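Local coordinates for alpha-fucosidase (Bifidobacterium bifidum, PDB 2EAB), which probably releases alpha-1,2-linked L-fucose from glycans by hydrolysis, this chain being the glycoside hydrolase family 95 catalytic piece of a longer protein, at residues A298-N301 against T302-A305; Q286-P289 against S290-T293; N730-R734 against T735-N739. One frame throughout, in Å; residues are numbered along the deposited sequence.

Interaction 1: A298-N301 against T302-A305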
# COMPACT_ATOMS: atom_id res chain seq x y z
N ALA A 298 -15.14 -24.25 -19.19
CA ALA A 298 -14.72 -25.63 -18.92
C ALA A 298 -13.26 -25.70 -18.48
O ALA A 298 -12.92 -26.43 -17.55
CB ALA A 298 -14.97 -26.52 -20.14
N GLU A 299 -12.40 -24.93 -19.15
CA GLU A 299 -10.98 -24.89 -18.80
C GLU A 299 -10.72 -24.29 -17.42
O GLU A 299 -9.91 -24.81 -16.65
CB GLU A 299 -10.17 -24.19 -19.89
CG GLU A 299 -10.05 -25.03 -21.16
CD GLU A 299 -9.47 -24.27 -22.33
OE1 GLU A 299 -9.78 -23.07 -22.50
OE2 GLU A 299 -8.70 -24.89 -23.11
N VAL A 300 -11.43 -23.20 -17.10
CA VAL A 300 -11.34 -22.61 -15.76
C VAL A 300 -11.79 -23.64 -14.72
O VAL A 300 -11.14 -23.83 -13.69
CB VAL A 300 -12.14 -21.30 -15.62
CG1 VAL A 300 -12.05 -20.75 -14.20
CG2 VAL A 300 -11.64 -20.26 -16.61
N ASN A 301 -12.90 -24.32 -15.02
CA ASN A 301 -13.43 -25.35 -14.13
C ASN A 301 -12.42 -26.48 -13.85
O ASN A 301 -12.24 -26.89 -12.71
CB ASN A 301 -14.72 -25.92 -14.71
CG ASN A 301 -15.37 -26.92 -13.78
OD1 ASN A 301 -15.84 -26.57 -12.70
ND2 ASN A 301 -15.37 -28.19 -14.19
N THR A 302 -11.77 -26.96 -14.91
CA THR A 302 -10.76 -28.01 -14.80
C THR A 302 -9.58 -27.53 -13.95
O THR A 302 -9.08 -28.26 -13.09
CB THR A 302 -10.28 -28.44 -16.21
OG1 THR A 302 -11.40 -28.95 -16.94
CG2 THR A 302 -9.19 -29.50 -16.14
N ARG A 303 -9.18 -26.28 -14.17
CA ARG A 303 -8.06 -25.67 -13.44
C ARG A 303 -8.34 -25.59 -11.94
O ARG A 303 -7.50 -25.99 -11.13
CB ARG A 303 -7.75 -24.29 -14.03
CG ARG A 303 -6.67 -23.53 -13.31
CD ARG A 303 -6.04 -22.47 -14.19
NE ARG A 303 -6.95 -21.42 -14.66
CZ ARG A 303 -7.27 -20.32 -13.98
NH1 ARG A 303 -6.81 -20.12 -12.74
NH2 ARG A 303 -8.07 -19.41 -14.53
N VAL A 304 -9.51 -25.07 -11.58
CA VAL A 304 -9.88 -24.94 -10.17
C VAL A 304 -10.04 -26.32 -9.52
O VAL A 304 -9.62 -26.52 -8.38
CB VAL A 304 -11.16 -24.09 -10.01
CG1 VAL A 304 -11.62 -24.07 -8.56
CG2 VAL A 304 -10.91 -22.66 -10.49
N ALA A 305 -10.62 -27.26 -10.26
CA ALA A 305 -10.77 -28.64 -9.76
C ALA A 305 -9.43 -29.27 -9.40
O ALA A 305 -9.31 -29.96 -8.39
CB ALA A 305 -11.52 -29.49 -10.78

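Interaction 2: Q286-P289 against S290-T293. With EDO (1,2-ethanediol), chain H.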
# COMPACT_ATOMS: atom_id res chain seq x y z
N GLN A 286 -3.89 -9.77 -16.73
CA GLN A 286 -3.39 -8.41 -16.91
C GLN A 286 -2.64 -8.37 -18.24
O GLN A 286 -1.41 -8.52 -18.29
CB GLN A 286 -2.51 -7.96 -15.74
CG GLN A 286 -2.23 -6.46 -15.80
CD GLN A 286 -1.49 -5.93 -14.59
OE1 GLN A 286 -0.95 -6.68 -13.78
NE2 GLN A 286 -1.47 -4.62 -14.47
N LYS A 287 -3.41 -8.21 -19.31
CA LYS A 287 -2.93 -8.31 -20.68
C LYS A 287 -3.76 -7.37 -21.53
O LYS A 287 -4.93 -7.65 -21.81
CB LYS A 287 -3.05 -9.76 -21.18
CG LYS A 287 -2.50 -9.97 -22.59
CD LYS A 287 -2.48 -11.43 -23.01
CE LYS A 287 -3.54 -11.75 -24.05
NZ LYS A 287 -3.20 -12.98 -24.82
N TYR A 288 -3.17 -6.26 -21.94
CA TYR A 288 -3.85 -5.26 -22.76
C TYR A 288 -3.92 -5.76 -24.20
O TYR A 288 -2.93 -6.28 -24.71
CB TYR A 288 -3.08 -3.93 -22.70
CG TYR A 288 -3.67 -2.85 -23.57
CD1 TYR A 288 -4.67 -2.01 -23.08
CD2 TYR A 288 -3.24 -2.68 -24.88
CE1 TYR A 288 -5.23 -1.03 -23.87
CE2 TYR A 288 -3.78 -1.70 -25.69
CZ TYR A 288 -4.77 -0.87 -25.18
OH TYR A 288 -5.31 0.09 -26.00
N PRO A 289 -5.07 -5.56 -24.90
CA PRO A 289 -6.31 -4.91 -24.48
C PRO A 289 -7.45 -5.80 -23.98
O PRO A 289 -8.45 -5.27 -23.52
CB PRO A 289 -6.75 -4.21 -25.76
CG PRO A 289 -6.36 -5.19 -26.82
CD PRO A 289 -5.10 -5.88 -26.34
N SER A 290 -7.33 -7.13 -24.09
CA SER A 290 -8.47 -8.02 -23.83
C SER A 290 -8.68 -8.38 -22.37
O SER A 290 -9.79 -8.72 -21.96
CB SER A 290 -8.36 -9.30 -24.66
OG SER A 290 -7.36 -10.16 -24.14
N TYR A 291 -7.60 -8.35 -21.60
CA TYR A 291 -7.62 -8.67 -20.17
C TYR A 291 -8.28 -10.01 -19.82
O TYR A 291 -8.97 -10.14 -18.81
CB TYR A 291 -8.23 -7.52 -19.35
CG TYR A 291 -7.37 -6.28 -19.38
CD1 TYR A 291 -6.36 -6.10 -18.45
CD2 TYR A 291 -7.55 -5.31 -20.36
CE1 TYR A 291 -5.55 -4.96 -18.49
CE2 TYR A 291 -6.75 -4.17 -20.41
CZ TYR A 291 -5.75 -4.01 -19.48
OH TYR A 291 -4.96 -2.88 -19.55
N ARG A 292 -8.02 -11.01 -20.66
CA ARG A 292 -8.52 -12.38 -20.44
C ARG A 292 -7.46 -13.42 -20.75
O ARG A 292 -6.58 -13.19 -21.58
CB ARG A 292 -9.76 -12.66 -21.29
CG ARG A 292 -10.97 -11.78 -21.02
CD ARG A 292 -11.54 -12.01 -19.62
NE ARG A 292 -12.81 -11.31 -19.43
CZ ARG A 292 -12.93 -10.05 -19.03
NH1 ARG A 292 -11.86 -9.32 -18.77
NH2 ARG A 292 -14.14 -9.52 -18.90
N THR A 293 -7.55 -14.57 -20.09
CA THR A 293 -6.63 -15.68 -20.37
C THR A 293 -6.93 -16.35 -21.71
O THR A 293 -6.03 -16.97 -22.30
CB THR A 293 -6.69 -16.77 -19.30
OG1 THR A 293 -8.02 -17.29 -19.23
CG2 THR A 293 -6.27 -16.23 -17.94
C1 EDO H . -1.41 -4.69 -19.34
O1 EDO H . -0.90 -3.52 -20.00
C2 EDO H . -0.61 -6.00 -19.70
O2 EDO H . -0.53 -6.06 -21.12
O HOH W 1 -6.04 -14.06 -24.33

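Interaction 3: N730-R734 against T735-N739. With EDO (1,2-ethanediol), chain G.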
# COMPACT_ATOMS: atom_id res chain seq x y z
N ASN A 730 4.22 9.36 9.04
CA ASN A 730 5.46 9.23 8.27
C ASN A 730 6.18 10.56 8.05
O ASN A 730 7.41 10.62 8.12
CB ASN A 730 5.19 8.53 6.94
CG ASN A 730 5.01 7.04 7.10
OD1 ASN A 730 5.98 6.27 7.06
ND2 ASN A 730 3.77 6.61 7.30
N SER A 731 5.40 11.61 7.81
CA SER A 731 5.96 12.95 7.59
C SER A 731 6.65 13.46 8.84
O SER A 731 7.79 13.93 8.79
CB SER A 731 4.86 13.92 7.15
OG SER A 731 4.27 13.50 5.94
N TRP A 732 5.97 13.35 9.98
CA TRP A 732 6.57 13.76 11.23
C TRP A 732 7.79 12.92 11.60
O TRP A 732 8.76 13.45 12.14
CB TRP A 732 5.53 13.77 12.35
CG TRP A 732 4.74 15.05 12.40
CD1 TRP A 732 3.49 15.26 11.89
CD2 TRP A 732 5.15 16.29 12.99
NE1 TRP A 732 3.09 16.56 12.14
CE2 TRP A 732 4.09 17.21 12.81
CE3 TRP A 732 6.31 16.71 13.66
CZ2 TRP A 732 4.16 18.53 13.28
CZ3 TRP A 732 6.37 18.02 14.12
CH2 TRP A 732 5.30 18.91 13.93
N ALA A 733 7.80 11.63 11.27
CA ALA A 733 8.98 10.80 11.56
C ALA A 733 10.22 11.36 10.87
O ALA A 733 11.31 11.40 11.46
CB ALA A 733 8.75 9.36 11.14
N ARG A 734 10.07 11.82 9.63
CA ARG A 734 11.18 12.36 8.85
C ARG A 734 11.76 13.64 9.45
O ARG A 734 12.90 13.99 9.15
CB ARG A 734 10.74 12.61 7.41
CG ARG A 734 10.45 11.33 6.60
CD ARG A 734 11.73 10.56 6.28
NE ARG A 734 11.58 9.45 5.34
CZ ARG A 734 11.47 9.58 4.02
NH1 ARG A 734 11.44 10.79 3.47
NH2 ARG A 734 11.38 8.51 3.25
N THR A 735 10.98 14.34 10.29
CA THR A 735 11.46 15.55 10.95
C THR A 735 12.39 15.27 12.13
O THR A 735 13.06 16.18 12.62
CB THR A 735 10.30 16.42 11.52
OG1 THR A 735 9.74 15.79 12.68
CG2 THR A 735 9.22 16.69 10.49
N GLY A 736 12.40 14.03 12.61
CA GLY A 736 13.15 13.67 13.81
C GLY A 736 12.39 13.87 15.12
O GLY A 736 12.89 13.50 16.18
N ASP A 737 11.18 14.43 15.04
CA ASP A 737 10.37 14.65 16.24
C ASP A 737 9.59 13.37 16.56
O ASP A 737 8.43 13.21 16.16
CB ASP A 737 9.43 15.85 16.05
CG ASP A 737 8.65 16.21 17.31
OD1 ASP A 737 8.64 15.43 18.28
OD2 ASP A 737 8.00 17.28 17.30
N GLY A 738 10.24 12.47 17.29
CA GLY A 738 9.64 11.20 17.68
C GLY A 738 8.45 11.35 18.61
O GLY A 738 7.54 10.53 18.58
N ASN A 739 8.47 12.38 19.45
CA ASN A 739 7.36 12.60 20.38
C ASN A 739 6.06 12.94 19.65
O ASN A 739 5.02 12.34 19.92
CB ASN A 739 7.72 13.67 21.41
CG ASN A 739 8.77 13.19 22.39
OD1 ASN A 739 8.92 12.00 22.62
ND2 ASN A 739 9.51 14.14 22.97
C1 EDO G . 9.79 6.00 2.87
O1 EDO G . 11.12 6.05 3.60
C2 EDO G . 9.42 4.47 2.76
O2 EDO G . 10.50 3.81 2.05

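Interaction 1: A298-N301 against T302-A305
Val300 and Val304 meet one turn apart on the alpha-helix 297-314, on the side that packs against an antiparallel sheet. Their tips approach at 4.3 Å, Val300 CG1 to Val304 CG2. Val304 CG1 stands anti to the backbone N (chi1 175°), which leaves CG2 beside that N and turned back along the helix, 3.4 Å from Val300 O. The backbone joins the same pair: Val304 N donates to Val300 O at 2.9 Å with an N-H...O angle of 168°, the straightest of the four i to i+4 bonds here. Asn243 of strand 241-250 touches both valines, and Ala281 of strand 273-282 touches Val304, placing the pair at the helix-sheet interface. Arg303 leaves along another flank and bends at chi3 (61°), carrying its guanidinium back alongside Val300, with NH2 4.2 Å from Val300 CG2 in an oblique approach. Two outside partners hold that group, Glu295 by a salt bridge to NE and Thr282 O by a bond from NH2. Asn301 instead turns to the sheet, its OD1 accepting from Asn243 ND2 and its backbone O shared between Gln245 NE2 and Ala305 N, the latter at 3.0 Å. Ala305 CB sits 3.3 Å from that same Asn301 O.

Interaction 2: Q286-P289 against S290-T293
Tyr291 folds its ring back over the Lys287-Tyr288 peptide in a compact alpha-turn within the loop between strand 273-282 and helix 297-314. The turn is closed by Tyr291 N donating to Lys287 O at 2.8 Å, and contains a cis peptide bond before Pro289. Lys287 O and Tyr288 N lie over one ring face, and Tyr288 CA makes an off-centre CH-pi contact, 4.3 Å from the Tyr291 ring centroid and 28° off its normal. Pro289 O comes to the ring edge instead, 3.3 Å from Tyr291 CD2. The two tyrosines are skewed: Tyr291 OH reaches the edge of the Tyr288 ring, in its plane, 3.6 Å from CD1. Pro289 CB covers a face of the Tyr288 ring, 3.7 Å above its centre, an arrangement the cis bond permits. Replacing Tyr291 by alanine would probably uncover the Lys287-Tyr288 peptide and leave the Tyr288 edge without its hydroxyl neighbour. Further out, Pro454 of helix 452-463 touches both tyrosines, and Pro84 touches Tyr291. The left-handed backbone of Tyr291 (phi 52°) leads into Arg292, whose NH1 donates to Tyr291 O at 3.0 Å, keeping that O in the guanidinium plane. A water spans the turn, donating to Arg292 O at 2.9 Å and accepting from Lys287 NZ at 3.1 Å.

Interaction 3: N730-R734 against T735-N739
Trp732 O is gripped twice by Thr735. The hydroxyl OG1 gives the shorter bond, 2.6 Å to Trp732 O, lying in the carbonyl plane on a lone pair. The backbone N of Thr735 reaches Trp732 O at 3.0 Å from a different direction, 64° out of that plane, so the two donors share the oxygen without competing for one site. With chi1 at 72°, Thr735 OG1 sits between its own backbone N and carbonyl carbon, which lets it face the carbonyl and the next turn together. It then accepts from Asp737 N at 3.1 Å, closing an ST turn. The proton of this hydroxyl goes to Trp732 O while its oxygen receives the Asp737 N-H, so a buried polar atom is used in both directions. The methyl points elsewhere, with Thr735 CG2 3.5 Å from Ser731 O.

The indole of Trp732 runs beside the Asp737 side chain, CZ3 3.6 Å from OD2, with ring and carboxylate planes 82° apart. Leu707 of helix 697-711 packs on both Trp732 and Thr735. Gly736 N bonds to Ala733 O at 3.1 Å, and its positive phi would jam a side chain against the preceding carbonyl. Asp737 is the N-cap of helix 738-751 and its OD2 also bonds Thr740 OG1. Arg734 leaves the turn to form a salt bridge with Glu778. The whole is a tight connection in which an ST turn and an N-cap follow one helix and start the next, as expected in the (alpha/alpha)6 barrel of six-hairpin glycosidases, the clan of this family 95 catalytic domain.

Read from the N terminus, the three contacts come in series, and none nests in or crosses another. Interaction 2 comes first, closing a turn in the loop between strand 273-282 and helix 297-314, and setting that loop against helices 442-450 and 452-463. Interaction 1 follows within helix 297-314 itself, fastening its first turns to the N-terminal antiparallel sheet; its nearest atoms are about 5 Å from those of interaction 2, without touching, and Glu295 has a bond to each. Interaction 3 lies far along the chain, on the opposite side of its centre, about 43 Å from interaction 2 between centres, and joins helices 722-734 and 738-751 in the catalytic domain.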